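Gene product PA4716 (Pseudomonas aeruginosa, PDB 1U0K) is of unknown function but belongs to the PhzF family and is probably an isomerase, perhaps an epimerase. Local coordinates at residues Ala31-Asp34 / Ala35-Gln38; Ile65-Leu68 / Glu69-Leu72; Val216-Val219 / Ala220-Ser223; Ala229-Leu232 / Val233-Leu237. All coordinates share one frame; numbering follows the deposited sequence.

Interaction 1 of 4, residues Ala31-Asp34 / Ala35-Gln38; sequences ALDD and AAMQ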
loop_
_atom_site.group_PDB
_atom_site.type_symbol
_atom_site.label_atom_id
_atom_site.label_comp_id
_atom_site.label_asym_id
_atom_site.label_seq_id
_atom_site.Cartn_x
_atom_site.Cartn_y
_atom_site.Cartn_z
ATOM N N ALA A 31 -8.960 -1.571 -22.441
ATOM C CA ALA A 31 -10.239 -0.957 -22.097
ATOM C C ALA A 31 -10.126 0.192 -21.084
ATOM O O ALA A 31 -11.109 0.896 -20.841
ATOM C CB ALA A 31 -11.189 -2.008 -21.576
ATOM N N LEU A 32 -8.938 0.402 -20.511
ATOM C CA LEU A 32 -8.760 1.388 -19.437
ATOM C C LEU A 32 -8.206 2.712 -19.923
ATOM O O LEU A 32 -7.243 2.754 -20.690
ATOM C CB LEU A 32 -7.792 0.841 -18.386
ATOM C CG LEU A 32 -8.176 -0.461 -17.692
ATOM C CD1 LEU A 32 -7.090 -0.849 -16.686
ATOM C CD2 LEU A 32 -9.529 -0.359 -16.997
ATOM N N ASP A 33 -8.778 3.810 -19.443
ATOM C CA ASP A 33 -8.156 5.114 -19.643
ATOM C C ASP A 33 -7.128 5.396 -18.547
ATOM O O ASP A 33 -6.974 4.600 -17.621
ATOM C CB ASP A 33 -9.200 6.235 -19.818
ATOM C CG ASP A 33 -10.038 6.503 -18.583
ATOM O OD1 ASP A 33 -9.709 6.032 -17.474
ATOM O OD2 ASP A 33 -11.068 7.223 -18.641
ATOM N N ASP A 34 -6.410 6.509 -18.662
ATOM C CA ASP A 34 -5.330 6.831 -17.726
ATOM C C ASP A 34 -5.819 6.958 -16.285
ATOM O O ASP A 34 -5.153 6.500 -15.359
ATOM C CB ASP A 34 -4.635 8.125 -18.133
ATOM C CG ASP A 34 -3.916 8.016 -19.461
ATOM O OD1 ASP A 34 -4.028 6.976 -20.149
ATOM O OD2 ASP A 34 -3.183 8.930 -19.877
ATOM N N ALA A 35 -6.977 7.578 -16.104
ATOM C CA ALA A 35 -7.552 7.733 -14.773
ATOM C C ALA A 35 -7.832 6.363 -14.181
ATOM O O ALA A 35 -7.583 6.145 -13.000
ATOM C CB ALA A 35 -8.837 8.551 -14.829
ATOM N N ALA A 36 -8.347 5.439 -14.988
ATOM C CA ALA A 36 -8.645 4.095 -14.501
ATOM C C ALA A 36 -7.383 3.322 -14.130
ATOM O O ALA A 36 -7.368 2.584 -13.152
ATOM C CB ALA A 36 -9.473 3.330 -15.525
HETATM N N MSE A 37 -6.310 3.503 -14.890
HETATM C CA MSE A 37 -5.046 2.855 -14.581
HETATM C C MSE A 37 -4.513 3.372 -13.237
HETATM O O MSE A 37 -4.110 2.588 -12.377
HETATM C CB MSE A 37 -4.027 3.095 -15.691
HETATM C CG MSE A 37 -4.372 2.355 -16.959
HETATM SE SE MSE A 37 -3.068 2.753 -18.343
HETATM C CE MSE A 37 -4.007 2.135 -19.915
ATOM N N GLN A 38 -4.546 4.685 -13.026
ATOM C CA GLN A 38 -4.108 5.238 -11.752
ATOM C C GLN A 38 -4.990 4.761 -10.608
ATOM O O GLN A 38 -4.482 4.467 -9.522
ATOM C CB GLN A 38 -4.058 6.773 -11.786
ATOM C CG GLN A 38 -3.544 7.403 -10.497
ATOM C CD GLN A 38 -2.106 7.076 -10.189
ATOM O OE1 GLN A 38 -1.805 6.109 -9.460
ATOM N NE2 GLN A 38 -1.205 7.848 -10.750
#

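Interaction 2 of 4, residues Ile65-Leu68 / Glu69-Leu72; sequences IFTL and EEEL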
loop_
_atom_site.group_PDB
_atom_site.type_symbol
_atom_site.label_atom_id
_atom_site.label_comp_id
_atom_site.label_asym_id
_atom_site.label_seq_id
_atom_site.Cartn_x
_atom_site.Cartn_y
_atom_site.Cartn_z
ATOM N N ILE A 65 3.442 2.256 -16.500
ATOM C CA ILE A 65 3.796 1.943 -15.118
ATOM C C ILE A 65 3.371 3.077 -14.213
ATOM O O ILE A 65 3.653 4.237 -14.492
ATOM C CB ILE A 65 5.316 1.711 -14.964
ATOM C CG1 ILE A 65 5.795 0.540 -15.822
ATOM C CG2 ILE A 65 5.665 1.471 -13.514
ATOM C CD1 ILE A 65 7.307 0.461 -15.961
ATOM N N PHE A 66 2.674 2.737 -13.132
ATOM C CA PHE A 66 2.233 3.705 -12.148
ATOM C C PHE A 66 2.666 3.318 -10.751
ATOM O O PHE A 66 2.626 2.145 -10.376
ATOM C CB PHE A 66 0.715 3.810 -12.132
ATOM C CG PHE A 66 0.124 4.394 -13.379
ATOM C CD1 PHE A 66 -0.021 3.624 -14.514
ATOM C CD2 PHE A 66 -0.327 5.707 -13.393
ATOM C CE1 PHE A 66 -0.579 4.175 -15.659
ATOM C CE2 PHE A 66 -0.879 6.259 -14.539
ATOM C CZ PHE A 66 -1.001 5.493 -15.665
ATOM N N THR A 67 3.042 4.326 -9.970
ATOM C CA THR A 67 3.050 4.198 -8.515
ATOM C C THR A 67 1.720 4.714 -7.982
ATOM O O THR A 67 0.880 5.178 -8.730
ATOM C CB THR A 67 4.198 4.987 -7.865
ATOM O OG1 THR A 67 3.965 6.388 -8.050
ATOM C CG2 THR A 67 5.526 4.690 -8.491
ATOM N N LEU A 68 1.542 4.683 -6.670
ATOM C CA LEU A 68 0.328 5.231 -6.093
ATOM C C LEU A 68 0.291 6.750 -6.238
ATOM O O LEU A 68 -0.770 7.345 -6.105
ATOM C CB LEU A 68 0.162 4.811 -4.625
ATOM C CG LEU A 68 -0.638 3.516 -4.488
ATOM C CD1 LEU A 68 0.194 2.312 -4.848
ATOM C CD2 LEU A 68 -1.209 3.357 -3.096
ATOM N N GLU A 69 1.435 7.364 -6.529
ATOM C CA GLU A 69 1.509 8.822 -6.674
ATOM C C GLU A 69 1.288 9.301 -8.107
ATOM O O GLU A 69 0.588 10.298 -8.326
ATOM C CB GLU A 69 2.859 9.328 -6.151
ATOM C CG GLU A 69 2.933 9.396 -4.629
ATOM C CD GLU A 69 3.470 8.141 -3.969
ATOM O OE1 GLU A 69 3.414 7.045 -4.574
ATOM O OE2 GLU A 69 3.949 8.255 -2.816
ATOM N N GLU A 70 1.870 8.604 -9.078
ATOM C CA GLU A 70 1.968 9.137 -10.438
ATOM C C GLU A 70 2.396 8.067 -11.437
ATOM O O GLU A 70 2.859 7.000 -11.055
ATOM C CB GLU A 70 3.021 10.255 -10.455
ATOM C CG GLU A 70 4.443 9.734 -10.212
ATOM C CD GLU A 70 5.401 10.781 -9.679
ATOM O OE1 GLU A 70 6.336 10.414 -8.908
ATOM O OE2 GLU A 70 5.216 11.961 -10.045
ATOM N N GLU A 71 2.304 8.392 -12.721
ATOM C CA GLU A 71 2.896 7.563 -13.757
ATOM C C GLU A 71 4.419 7.745 -13.788
ATOM O O GLU A 71 4.915 8.862 -13.635
ATOM C CB GLU A 71 2.290 7.896 -15.121
ATOM C CG GLU A 71 2.733 6.910 -16.177
ATOM C CD GLU A 71 2.095 7.137 -17.526
ATOM O OE1 GLU A 71 1.252 8.050 -17.647
ATOM O OE2 GLU A 71 2.444 6.380 -18.449
ATOM N N LEU A 72 5.140 6.644 -13.983
ATOM C CA LEU A 72 6.591 6.611 -14.159
ATOM C C LEU A 72 6.914 5.825 -15.429
ATOM O O LEU A 72 7.169 4.612 -15.370
ATOM C CB LEU A 72 7.263 5.911 -12.971
ATOM C CG LEU A 72 7.309 6.664 -11.642
ATOM C CD1 LEU A 72 8.098 5.844 -10.659
ATOM C CD2 LEU A 72 7.908 8.046 -11.787
HETATM O O HOH W 1 4.334 4.588 -18.023
HETATM O O HOH W 2 6.042 8.070 -7.500
#

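Interaction 3 of 4, residues Val216-Val219 / Ala220-Ser223; sequences VEDV and ATGS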
loop_
_atom_site.group_PDB
_atom_site.type_symbol
_atom_site.label_atom_id
_atom_site.label_comp_id
_atom_site.label_asym_id
_atom_site.label_seq_id
_atom_site.Cartn_x
_atom_site.Cartn_y
_atom_site.Cartn_z
ATOM N N VAL A 216 6.850 5.156 2.526
ATOM C CA VAL A 216 6.835 3.764 2.093
ATOM C C VAL A 216 8.172 3.456 1.426
ATOM O O VAL A 216 8.570 4.123 0.478
ATOM C CB VAL A 216 5.677 3.480 1.113
ATOM C CG1 VAL A 216 5.620 1.998 0.754
ATOM C CG2 VAL A 216 4.345 3.924 1.707
ATOM N N GLU A 217 8.873 2.451 1.937
ATOM C CA GLU A 217 10.170 2.067 1.402
ATOM C C GLU A 217 9.960 1.020 0.324
ATOM O O GLU A 217 9.159 0.107 0.494
ATOM C CB GLU A 217 11.066 1.519 2.520
ATOM C CG GLU A 217 12.522 1.356 2.114
ATOM C CD GLU A 217 13.390 0.764 3.210
ATOM O OE1 GLU A 217 12.936 0.735 4.374
ATOM O OE2 GLU A 217 14.523 0.326 2.901
ATOM N N ASP A 218 10.682 1.153 -0.788
ATOM C CA ASP A 218 10.588 0.194 -1.881
ATOM C C ASP A 218 11.487 -0.989 -1.553
ATOM O O ASP A 218 12.607 -0.799 -1.095
ATOM C CB ASP A 218 11.017 0.860 -3.196
ATOM C CG ASP A 218 10.598 0.076 -4.443
ATOM O OD1 ASP A 218 9.647 -0.738 -4.398
ATOM O OD2 ASP A 218 11.174 0.245 -5.543
ATOM N N VAL A 219 10.990 -2.196 -1.792
ATOM C CA VAL A 219 11.715 -3.433 -1.497
ATOM C C VAL A 219 12.943 -3.600 -2.404
ATOM O O VAL A 219 14.023 -3.941 -1.933
ATOM C CB VAL A 219 10.789 -4.666 -1.647
ATOM C CG1 VAL A 219 11.566 -5.969 -1.498
ATOM C CG2 VAL A 219 9.627 -4.600 -0.637
ATOM N N ALA A 220 12.768 -3.376 -3.705
ATOM C CA ALA A 220 13.819 -3.646 -4.684
ATOM C C ALA A 220 13.537 -2.884 -5.975
ATOM O O ALA A 220 12.589 -3.208 -6.684
ATOM C CB ALA A 220 13.914 -5.139 -4.955
ATOM N N THR A 221 14.380 -1.896 -6.280
ATOM C CA THR A 221 14.095 -0.884 -7.290
ATOM C C THR A 221 14.902 -1.133 -8.564
ATOM O O THR A 221 16.073 -0.765 -8.648
ATOM C CB THR A 221 14.424 0.508 -6.708
ATOM O OG1 THR A 221 13.777 0.665 -5.433
ATOM C CG2 THR A 221 13.858 1.631 -7.551
ATOM N N GLY A 222 14.274 -1.750 -9.559
ATOM C CA GLY A 222 14.947 -2.051 -10.812
ATOM C C GLY A 222 15.389 -0.814 -11.576
ATOM O O GLY A 222 16.392 -0.853 -12.305
ATOM N N SER A 223 14.658 0.286 -11.408
ATOM C CA SER A 223 14.959 1.528 -12.117
ATOM C C SER A 223 16.214 2.210 -11.553
ATOM O O SER A 223 16.845 3.002 -12.259
ATOM C CB SER A 223 13.763 2.488 -12.110
ATOM O OG SER A 223 13.273 2.723 -10.800
#

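Interaction 4 of 4, residues Ala229-Leu232 / Val233-Leu237; sequences AAYL and VEYGL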
loop_
_atom_site.group_PDB
_atom_site.type_symbol
_atom_site.label_atom_id
_atom_site.label_comp_id
_atom_site.label_asym_id
_atom_site.label_seq_id
_atom_site.Cartn_x
_atom_site.Cartn_y
_atom_site.Cartn_z
ATOM N N ALA A 229 24.546 0.096 -10.788
ATOM C CA ALA A 229 25.527 -0.785 -11.412
ATOM C C ALA A 229 26.500 0.013 -12.256
ATOM O O ALA A 229 27.703 -0.234 -12.196
ATOM C CB ALA A 229 24.841 -1.837 -12.268
ATOM N N ALA A 230 25.979 0.961 -13.034
ATOM C CA ALA A 230 26.798 1.783 -13.925
ATOM C C ALA A 230 27.734 2.679 -13.122
ATOM O O ALA A 230 28.866 2.918 -13.539
ATOM C CB ALA A 230 25.931 2.622 -14.837
ATOM N N TYR A 231 27.252 3.158 -11.979
ATOM C CA TYR A 231 28.034 4.001 -11.078
ATOM C C TYR A 231 29.206 3.232 -10.494
ATOM O O TYR A 231 30.345 3.702 -10.530
ATOM C CB TYR A 231 27.157 4.522 -9.932
ATOM C CG TYR A 231 27.890 5.389 -8.923
ATOM C CD1 TYR A 231 27.882 6.772 -9.037
ATOM C CD2 TYR A 231 28.570 4.823 -7.856
ATOM C CE1 TYR A 231 28.555 7.570 -8.123
ATOM C CE2 TYR A 231 29.249 5.610 -6.935
ATOM C CZ TYR A 231 29.237 6.977 -7.080
ATOM O OH TYR A 231 29.910 7.751 -6.153
ATOM N N LEU A 232 28.923 2.057 -9.939
ATOM C CA LEU A 232 29.952 1.228 -9.324
ATOM C C LEU A 232 31.047 0.884 -10.335
ATOM O O LEU A 232 32.223 0.948 -10.017
ATOM C CB LEU A 232 29.348 -0.038 -8.707
ATOM C CG LEU A 232 28.416 0.183 -7.507
ATOM C CD1 LEU A 232 27.670 -1.083 -7.154
ATOM C CD2 LEU A 232 29.190 0.684 -6.289
ATOM N N VAL A 233 30.658 0.572 -11.564
ATOM C CA VAL A 233 31.615 0.232 -12.613
ATOM C C VAL A 233 32.406 1.468 -13.080
ATOM O O VAL A 233 33.608 1.378 -13.345
ATOM C CB VAL A 233 30.885 -0.479 -13.783
ATOM C CG1 VAL A 233 31.746 -0.564 -15.023
ATOM C CG2 VAL A 233 30.462 -1.867 -13.339
ATOM N N GLU A 234 31.734 2.611 -13.163
ATOM C CA GLU A 234 32.354 3.866 -13.599
ATOM C C GLU A 234 33.460 4.318 -12.636
ATOM O O GLU A 234 34.497 4.832 -13.069
ATOM C CB GLU A 234 31.281 4.957 -13.736
ATOM C CG GLU A 234 31.793 6.368 -14.011
ATOM C CD GLU A 234 32.592 6.470 -15.293
ATOM O OE1 GLU A 234 32.059 6.110 -16.365
ATOM O OE2 GLU A 234 33.760 6.921 -15.226
ATOM N N TYR A 235 33.243 4.102 -11.342
ATOM C CA TYR A 235 34.169 4.562 -10.307
ATOM C C TYR A 235 35.075 3.430 -9.808
ATOM O O TYR A 235 35.695 3.539 -8.751
ATOM C CB TYR A 235 33.391 5.252 -9.172
ATOM C CG TYR A 235 32.829 6.581 -9.627
ATOM C CD1 TYR A 235 31.510 6.698 -10.054
ATOM C CD2 TYR A 235 33.641 7.717 -9.685
ATOM C CE1 TYR A 235 31.006 7.909 -10.503
ATOM C CE2 TYR A 235 33.146 8.932 -10.131
ATOM C CZ TYR A 235 31.831 9.026 -10.537
ATOM O OH TYR A 235 31.340 10.232 -10.978
ATOM N N GLY A 236 35.157 2.353 -10.590
ATOM C CA GLY A 236 36.099 1.275 -10.339
ATOM C C GLY A 236 35.807 0.441 -9.109
ATOM O O GLY A 236 36.707 -0.167 -8.539
ATOM N N LEU A 237 34.544 0.425 -8.694
ATOM C CA LEU A 237 34.113 -0.290 -7.499
ATOM C C LEU A 237 33.487 -1.642 -7.837
ATOM O O LEU A 237 33.219 -2.432 -6.941
ATOM C CB LEU A 237 33.120 0.570 -6.719
ATOM C CG LEU A 237 33.703 1.868 -6.154
ATOM C CD1 LEU A 237 32.616 2.908 -5.938
ATOM C CD2 LEU A 237 34.451 1.600 -4.860
#

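Interaction 1 of 4, residues Ala31-Asp34 / Ala35-Gln38
The backbone turns out of the loop at L32-D33 into helix 34-44, where D33 O receives M37 N at 3.0 Å and, one residue on, D34 O receives Q38 N. This is a helix N-cap. D33 occupies the cap position, and its OD1 takes the A36 N-H at 2.9 Å, with 154° at the hydrogen, so a carboxylate oxygen serves an amide of the first turn. With CG between the backbone N and the carbonyl carbon (chi1 66°), the carboxylate reaches forward over the first turn, and the methyl of A36 then lies 3.3 Å from the same OD1. Around the cap, L32 and M37, a selenomethionine, close a hydrophobic staple: L32 CB lies 4.0 Å from M37 CG, while L32 CD2 rests on A36 CB at the same separation. F51 of strand 48-54 touches both L32 and M37, so the staple also faces the neighbouring strand. D34, the first helical residue, turns its carboxylate out of the contact to a salt bridge with R64. M37 is extended beyond CG (chi2 178°), which carries its terminal CE back to 3.4 Å from L32 O.

Interaction 2 of 4, residues Ile65-Leu68 / Glu69-Leu72
F66 and E71 face each other as a non-hydrogen-bonded antiparallel pair, their CA atoms 4.2 Å apart, where the chain doubles back after strand 60-67. Backbone bonds flank the pair: L72 N to I65 O and T67 N to E70 O, each 2.9 Å. The tight part lies on the F66 ring and on T67. E71 lays its aliphatic chain over one face of the ring in an off-centre CH-pi contact, CB 4.1 Å from the ring centroid; CG anti to the backbone N (chi1 -171°) sends the chain over the ring, it runs extended beyond CG, and its carboxylate stacks with the ring, the planes 23° apart. M37, Q38 and T41 of helix 34-44 also pack on F66. T67 sends its two branches to different tasks: CG2 meets L72 CD1 at 3.6 Å, whereas OG1 closes an ST turn by accepting E69 N at 3.1 Å and takes E70 N as well. I65 leans on E48, the predicted active-site residue, which T67 and L72 also touch. The looser side is that of E69 and E70, both exposed, where a water links T67 OG1 to E70 OE1. At the other end of the turn-back, beside I65, a second water joins I65 N to E71 OE2, which R64 also binds in a salt bridge. Backbone amides, the T67 hydroxyl and two bridging waters all help to close the reversal, so it does not depend on apolar contact alone, and the arginine probably keeps the E71 carboxylate charged although it lies against an aromatic ring.

Interaction 3 of 4, residues Val216-Val219 / Ala220-Ser223
The approach to helix 222-234, at the N-terminal end of that helix, is closed by a side-chain bond between D218 and T221, three residues apart. T221 OG1 donates to D218 OD2 at 2.6 Å, a short bond that reaches the carboxylate on its anti side and 32° out of its plane. The two groups arrive from opposite ends of the bend: D218 holds CG anti to its own N (chi1 -164°), and T221 turns OG1 anti to its carbonyl carbon, beside the N (chi1 -51°). The methyl of T221 stays close as well, with CG2 3.6 Å from the same OD2. Between them V219 has helix-like backbone angles and A220 is extended, which produces the bend; V219 CG1 lies 4.3 Å from A220 CB. T221 stands at the N-cap position, but its hydroxyl is engaged with D218 and makes no capping bond.

Every residue that touches here is buried, and the polar atoms find partners. Q248 NE2 bonds both T221 OG1 and D218 O, so the threonine hydroxyl gives one hydrogen bond and receives another. N21 ND2 similarly spans D218 OD1 and A220 O, fixing the second carboxylate oxygen. D218 lies about 5 Å, side chain to side chain, from E48, the predicted active-site residue; this position, at the N-terminal end of a helix, is consistent with the active-site cleft between the two domains of the PhzF fold, which resembles that of diaminopimelate epimerase.

Interaction 4 of 4, residues Ala229-Leu232 / Val233-Leu237
Y235 reaches back over one helical turn to Y231 at the C-terminal end of helix 222-234, and its side chain can be followed outward. CB sits 3.7 Å from Y231 O, the same carbonyl that accepts the Y235 amide. With CG beside the backbone N (chi1 -70°), the ring swings so that CD1 comes within 3.2 Å of Y231 O, which meets the ring at its edge. CD1 also stands over the centre of the Y231 ring, 3.6 Å above its plane. CE1 is next, 3.4 Å from Y231 CE1. The two rings meet obliquely, their planes inclined by 40°. At the tip, OH bonds R158 NH1, and on the way E234 CG lies over one face of the Y235 ring. The Y231 hydroxyl in turn bonds P156 O, in a loop that also touches Y235.

Beyond Y235 the helix ends in a Schellman motif. G236, with positive phi (69°), is its C-prime residue; L237 N reaches L232 O at 2.7 Å, and G236 N makes a weak bond to V233 O. The reversal also brings L237 CB to 4.0 Å from L232 CD2, an apolar contact across the motif, while L232 also packs on F244 and L246 of strand 244-248. L232 O, and more weakly V233 O, are thus taken up by amides of the turn, and both phenol groups, though carried on packed rings, keep polar partners. The helix end is therefore fixed both by main-chain bonds and by two phenol hydroxyls that bond P156 and R158.

How the interactions relate
The contacts follow one another along the chain, interaction 1 at the start of helix 34-44 and interaction 4 at the end of helix 222-234. The centres of interactions 1 and 4 are about 39 Å apart, on opposite sides of the chain's centre. Helix 34-44 packs against strand 60-67 where interactions 1 and 2 touch. Interaction 3 is the most central; its nearest atoms are about 6 Å from interaction 2, and E48, the predicted active-site residue, lies close to both. Interactions 3 and 4 mark the two ends of helix 222-234, nearest atoms about 8 Å apart. One helix therefore runs from the neighbourhood of the predicted site to an outlying part of the fold.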